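Local atomic coordinates of GDP-mannose-dependent alpha-(1-6)-phosphatidylinositol monomannoside mannosyltransferase (PDB entry 3OKP), a protein that is a mannosyltransferase of the GT-B glycosyltransferase fold, with two Rossmann-like domains. Residues 8-13 against 38-43; 14-19 against 60-65. All blocks are in the same frame, centred on the assembly; numbering follows the deposited sequence.

In the fold
Both contacts reach the seven-stranded parallel sheet of the N-terminal Rossmann-like domain, interaction 1 inside it and interaction 2 through edge strand 59-63, their centres about 7 Å apart. Interaction 1 pairs strand 7-11 with strand 37-42, and interaction 2 ties the loop leading to helix 20-29 to strand 59-63. Their segments alternate along the chain, in the order 8-13, 14-19, 38-43, 60-65. With strands in the order 59-63, 37-42, 7-11, the loop passes over strand 37-42 to the strand beyond. The probable bonds Val-39 O to Ile-61 N and Ala-41 O to Trp-63 N join the two contacts. The guanosine-5'-diphosphate-alpha-D-mannose pocket is made by residues between 205 and 298, so neither contact contributes to it.

Interaction 1 (8-13 against 38-43); sequences LVVTND and VVFAST
Leu-8 to Thr-11 run parallel to Val-38 to Ala-41, the strand axes 4.5 Å apart at closest and turned 16° from each other, with straight bonds from Val-9 N to Val-38 O (2.8 Å) and from Phe-40 N to Val-9 O (2.7 Å). Thr-11 N continues the pairing to Phe-40 O, but the next bond, from Ser-42 N to Thr-11 O, is weak at 3.4 Å. On one face of the sheet Leu-8 reaches both Val-38 and Phe-40. Its CG stands anti to the backbone N (chi1 178°), and the CD1 branch extends over the neighbouring strand to lie 3.9 Å from Phe-40 CB and 4.0 Å from Val-38 CG1. Val-10 CG1 approaches the Phe-40 ring obliquely, at CD2. On the opposite face Val-9 CB faces Val-39 CG2, and Thr-11 turns its methyl CG2 to Ala-41 CB, 4.1 Å away. The threonine hydroxyl OG1 accepts from the backbone N of Asp-13, two residues on, an ST turn just past the strand. Beyond the paired residues, Ser-42 OG donates to Asn-12 OD1 (2.7 Å), coming from above the amide carbonyl plane rather than along a lone pair. Each of these two oxygens has a second partner: Met-68 N bonds to Asn-12 OD1, and Gln-44 NE2 to the serine hydroxyl. The two strands and helix 20-29 between them make the first beta-alpha-beta unit of the domain. That helix sets Leu-25 against Thr-11 and Ile-29 against Val-39, helix 72-84 packs on Leu-8, Val-10 and Phe-40, and strands 89-92 and 59-63 flank the two strands.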
# COMPACT_ATOMS: atom_id res chain seq x y z
N LEU A 8 -14.04 14.40 -11.34
CA LEU A 8 -15.04 13.62 -10.62
C LEU A 8 -14.47 12.24 -10.32
O LEU A 8 -14.08 11.50 -11.24
CB LEU A 8 -16.34 13.50 -11.43
CG LEU A 8 -17.48 12.66 -10.84
CD1 LEU A 8 -18.06 13.30 -9.58
CD2 LEU A 8 -18.57 12.44 -11.88
N VAL A 9 -14.40 11.90 -9.04
CA VAL A 9 -13.94 10.59 -8.60
C VAL A 9 -15.15 9.68 -8.41
O VAL A 9 -16.03 9.97 -7.59
CB VAL A 9 -13.12 10.67 -7.28
CG1 VAL A 9 -12.60 9.30 -6.87
CG2 VAL A 9 -11.96 11.66 -7.42
N VAL A 10 -15.20 8.60 -9.18
CA VAL A 10 -16.32 7.66 -9.16
C VAL A 10 -15.86 6.37 -8.48
O VAL A 10 -14.94 5.71 -8.95
CB VAL A 10 -16.83 7.35 -10.60
CG1 VAL A 10 -17.96 6.32 -10.58
CG2 VAL A 10 -17.28 8.63 -11.29
N THR A 11 -16.51 6.03 -7.37
CA THR A 11 -15.99 4.95 -6.51
C THR A 11 -17.03 4.29 -5.60
O THR A 11 -17.91 4.95 -5.05
CB THR A 11 -14.77 5.45 -5.67
OG1 THR A 11 -14.23 4.37 -4.91
CG2 THR A 11 -15.15 6.61 -4.74
N ASN A 12 -16.90 2.97 -5.46
CA ASN A 12 -17.61 2.22 -4.44
C ASN A 12 -16.79 2.14 -3.15
O ASN A 12 -17.28 1.67 -2.12
CB ASN A 12 -17.92 0.81 -4.96
CG ASN A 12 -18.84 0.03 -4.03
OD1 ASN A 12 -19.90 0.51 -3.65
ND2 ASN A 12 -18.43 -1.18 -3.67
N ASP A 13 -15.55 2.62 -3.22
CA ASP A 13 -14.60 2.49 -2.11
C ASP A 13 -14.22 3.86 -1.55
O ASP A 13 -13.27 4.48 -2.01
CB ASP A 13 -13.33 1.76 -2.58
CG ASP A 13 -13.63 0.45 -3.28
OD1 ASP A 13 -14.26 -0.44 -2.67
OD2 ASP A 13 -13.22 0.31 -4.46
N VAL A 38 -14.52 16.58 -7.03
CA VAL A 38 -15.85 16.15 -6.59
C VAL A 38 -15.84 14.62 -6.52
O VAL A 38 -15.28 13.96 -7.39
CB VAL A 38 -16.98 16.63 -7.55
CG1 VAL A 38 -18.35 16.28 -6.99
CG2 VAL A 38 -16.89 18.13 -7.82
N VAL A 39 -16.45 14.07 -5.47
CA VAL A 39 -16.55 12.61 -5.32
C VAL A 39 -17.99 12.14 -5.50
O VAL A 39 -18.92 12.76 -4.98
CB VAL A 39 -15.98 12.13 -3.96
CG1 VAL A 39 -16.11 10.60 -3.81
CG2 VAL A 39 -14.52 12.55 -3.79
N PHE A 40 -18.15 11.05 -6.25
CA PHE A 40 -19.42 10.34 -6.40
C PHE A 40 -19.22 8.94 -5.82
O PHE A 40 -18.54 8.09 -6.42
CB PHE A 40 -19.82 10.31 -7.89
CG PHE A 40 -21.14 9.62 -8.16
CD1 PHE A 40 -22.28 9.90 -7.40
CD2 PHE A 40 -21.25 8.71 -9.21
CE1 PHE A 40 -23.50 9.27 -7.67
CE2 PHE A 40 -22.46 8.07 -9.49
CZ PHE A 40 -23.59 8.36 -8.72
N ALA A 41 -19.78 8.71 -4.64
CA ALA A 41 -19.52 7.48 -3.88
C ALA A 41 -20.78 6.80 -3.37
O ALA A 41 -21.78 7.46 -3.08
CB ALA A 41 -18.56 7.78 -2.72
N SER A 42 -20.73 5.47 -3.25
CA SER A 42 -21.80 4.69 -2.63
C SER A 42 -21.95 5.03 -1.14
O SER A 42 -21.09 5.69 -0.55
CB SER A 42 -21.54 3.20 -2.81
OG SER A 42 -20.29 2.83 -2.26
N THR A 43 -23.05 4.57 -0.54
CA THR A 43 -23.36 4.85 0.86
C THR A 43 -23.67 3.56 1.62
O THR A 43 -24.62 2.86 1.28
CB THR A 43 -24.55 5.83 0.99
OG1 THR A 43 -24.37 6.92 0.08
CG2 THR A 43 -24.68 6.36 2.42

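Interaction 2 (14-19 against 60-65); sequences FPPRIG and VIRWPR
Arg-62 reaches across from its strand to grip the backbone of the 14-19 loop, NH2 donating to Pro-15 O at 2.8 Å. The bond is nearly straight (168°), uses a lone pair in the carbonyl plane, and has the oxygen at the guanidinium edge, close to the plane of that group. Because the peptide before Pro-16 is cis, its CD lies on the same side as Pro-15 O, and it meets the same NH2 at 3.7 Å. This nitrogen also comes to the edge of the Phe-14 ring, 3.6 Å from CD2. Since it lies near the ring plane, the approach is not a cation-pi stack over the ring face; ring and guanidinium planes are 68° apart. Farther round the rim, Phe-14 CE2 packs obliquely on Val-60 CG2 (3.8 Å), the apolar part of the contact. A water links Phe-14 O (2.7 Å) with Arg-62 NH1 (2.8 Å): it accepts from NH1 and probably donates to the carbonyl, although it has more acceptors in reach than protons. The guanidinium thus meets two successive loop carbonyls, one directly and one through the water. In the next shell, Asp-53 OD2 forms a salt bridge with Arg-62 NE and Ser-42 O takes a bond from NH1. Together with Pro-15 O these partners engage all three guanidinium nitrogens and should fix its rotation. A bend at chi2 (-76°) turns the arginine chain across toward the loop. Pro-15 CD lies over one face of the Phe-14 ring, near its rim. The contact thus bridges strand 37-42, whose Val-39 and Ala-41 touch Phe-14, while helix 20-29 supplies Ile-29 against the same ring and helix 46-53 brings Tyr-52 against both prolines.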
# COMPACT_ATOMS: atom_id res chain seq x y z
N PHE A 14 -14.97 4.32 -0.55
CA PHE A 14 -14.71 5.62 0.05
C PHE A 14 -14.95 5.54 1.56
O PHE A 14 -15.80 4.76 2.00
CB PHE A 14 -15.62 6.68 -0.59
CG PHE A 14 -15.15 8.10 -0.39
CD1 PHE A 14 -14.00 8.57 -1.02
CD2 PHE A 14 -15.88 8.98 0.41
CE1 PHE A 14 -13.56 9.88 -0.83
CE2 PHE A 14 -15.45 10.30 0.60
CZ PHE A 14 -14.29 10.75 -0.03
N PRO A 15 -14.18 6.31 2.36
CA PRO A 15 -14.49 6.44 3.78
C PRO A 15 -15.94 6.89 4.01
O PRO A 15 -16.56 7.44 3.09
CB PRO A 15 -13.52 7.53 4.24
CG PRO A 15 -12.37 7.43 3.31
CD PRO A 15 -12.96 7.05 1.99
N PRO A 16 -16.49 6.69 5.23
CA PRO A 16 -15.83 6.26 6.47
C PRO A 16 -15.45 4.78 6.56
O PRO A 16 -14.76 4.39 7.50
CB PRO A 16 -16.85 6.63 7.55
CG PRO A 16 -18.16 6.52 6.86
CD PRO A 16 -17.93 6.93 5.43
N ARG A 17 -15.89 3.97 5.60
CA ARG A 17 -15.51 2.55 5.55
C ARG A 17 -13.98 2.40 5.50
O ARG A 17 -13.30 3.14 4.79
CB ARG A 17 -16.16 1.85 4.35
CG ARG A 17 -15.96 0.33 4.32
CD ARG A 17 -16.73 -0.31 3.18
NE ARG A 17 -16.40 -1.73 3.03
N ILE A 18 -13.46 1.45 6.28
CA ILE A 18 -12.02 1.22 6.38
C ILE A 18 -11.56 0.20 5.34
O ILE A 18 -12.20 -0.83 5.13
CB ILE A 18 -11.62 0.74 7.81
CG1 ILE A 18 -12.02 1.78 8.88
CG2 ILE A 18 -10.12 0.39 7.90
CD1 ILE A 18 -11.34 3.15 8.74
N GLY A 19 -10.44 0.51 4.67
CA GLY A 19 -9.86 -0.41 3.69
C GLY A 19 -8.71 0.17 2.90
O GLY A 19 -8.41 1.37 3.00
N VAL A 60 -18.69 15.74 -1.63
CA VAL A 60 -18.99 14.32 -1.84
C VAL A 60 -20.48 14.18 -2.16
O VAL A 60 -21.34 14.59 -1.36
CB VAL A 60 -18.63 13.45 -0.61
CG1 VAL A 60 -18.97 11.98 -0.85
CG2 VAL A 60 -17.15 13.60 -0.25
N ILE A 61 -20.78 13.64 -3.33
CA ILE A 61 -22.15 13.33 -3.73
C ILE A 61 -22.40 11.85 -3.47
O ILE A 61 -21.79 10.99 -4.11
CB ILE A 61 -22.43 13.69 -5.22
CG1 ILE A 61 -22.16 15.18 -5.46
CG2 ILE A 61 -23.86 13.31 -5.62
CD1 ILE A 61 -22.03 15.57 -6.93
N ARG A 62 -23.30 11.56 -2.53
CA ARG A 62 -23.55 10.19 -2.10
C ARG A 62 -24.64 9.50 -2.93
O ARG A 62 -25.76 10.00 -3.04
CB ARG A 62 -23.88 10.14 -0.61
CG ARG A 62 -22.70 10.46 0.32
CD ARG A 62 -21.71 9.31 0.42
NE ARG A 62 -20.62 9.61 1.36
CZ ARG A 62 -19.68 8.74 1.72
NH1 ARG A 62 -19.68 7.51 1.24
NH2 ARG A 62 -18.74 9.12 2.58
N TRP A 63 -24.27 8.36 -3.50
CA TRP A 63 -25.20 7.48 -4.20
C TRP A 63 -25.91 6.63 -3.14
O TRP A 63 -25.25 5.91 -2.38
CB TRP A 63 -24.41 6.62 -5.21
CG TRP A 63 -25.21 5.72 -6.12
CD1 TRP A 63 -25.06 4.37 -6.26
CD2 TRP A 63 -26.25 6.10 -7.04
NE1 TRP A 63 -25.94 3.88 -7.19
CE2 TRP A 63 -26.68 4.92 -7.69
CE3 TRP A 63 -26.86 7.32 -7.38
CZ2 TRP A 63 -27.70 4.92 -8.65
CZ3 TRP A 63 -27.88 7.31 -8.33
CH2 TRP A 63 -28.29 6.12 -8.96
N PRO A 64 -27.26 6.73 -3.07
CA PRO A 64 -28.02 6.11 -1.97
C PRO A 64 -28.15 4.58 -2.10
O PRO A 64 -29.19 4.01 -1.76
CB PRO A 64 -29.39 6.77 -2.09
CG PRO A 64 -29.53 7.06 -3.55
CD PRO A 64 -28.14 7.43 -4.01
N ARG A 65 -27.08 3.94 -2.57
CA ARG A 65 -27.01 2.49 -2.69
C ARG A 65 -25.79 1.97 -1.94
O ARG A 65 -24.73 2.62 -1.93
CB ARG A 65 -26.92 2.07 -4.16
CG ARG A 65 -28.24 2.11 -4.93
CD ARG A 65 -29.14 0.94 -4.54
NE ARG A 65 -30.08 0.56 -5.60
CZ ARG A 65 -31.28 1.10 -5.77
NH1 ARG A 65 -32.06 0.68 -6.76
NH2 ARG A 65 -31.71 2.06 -4.96
O HOH W 1 -18.45 5.13 1.89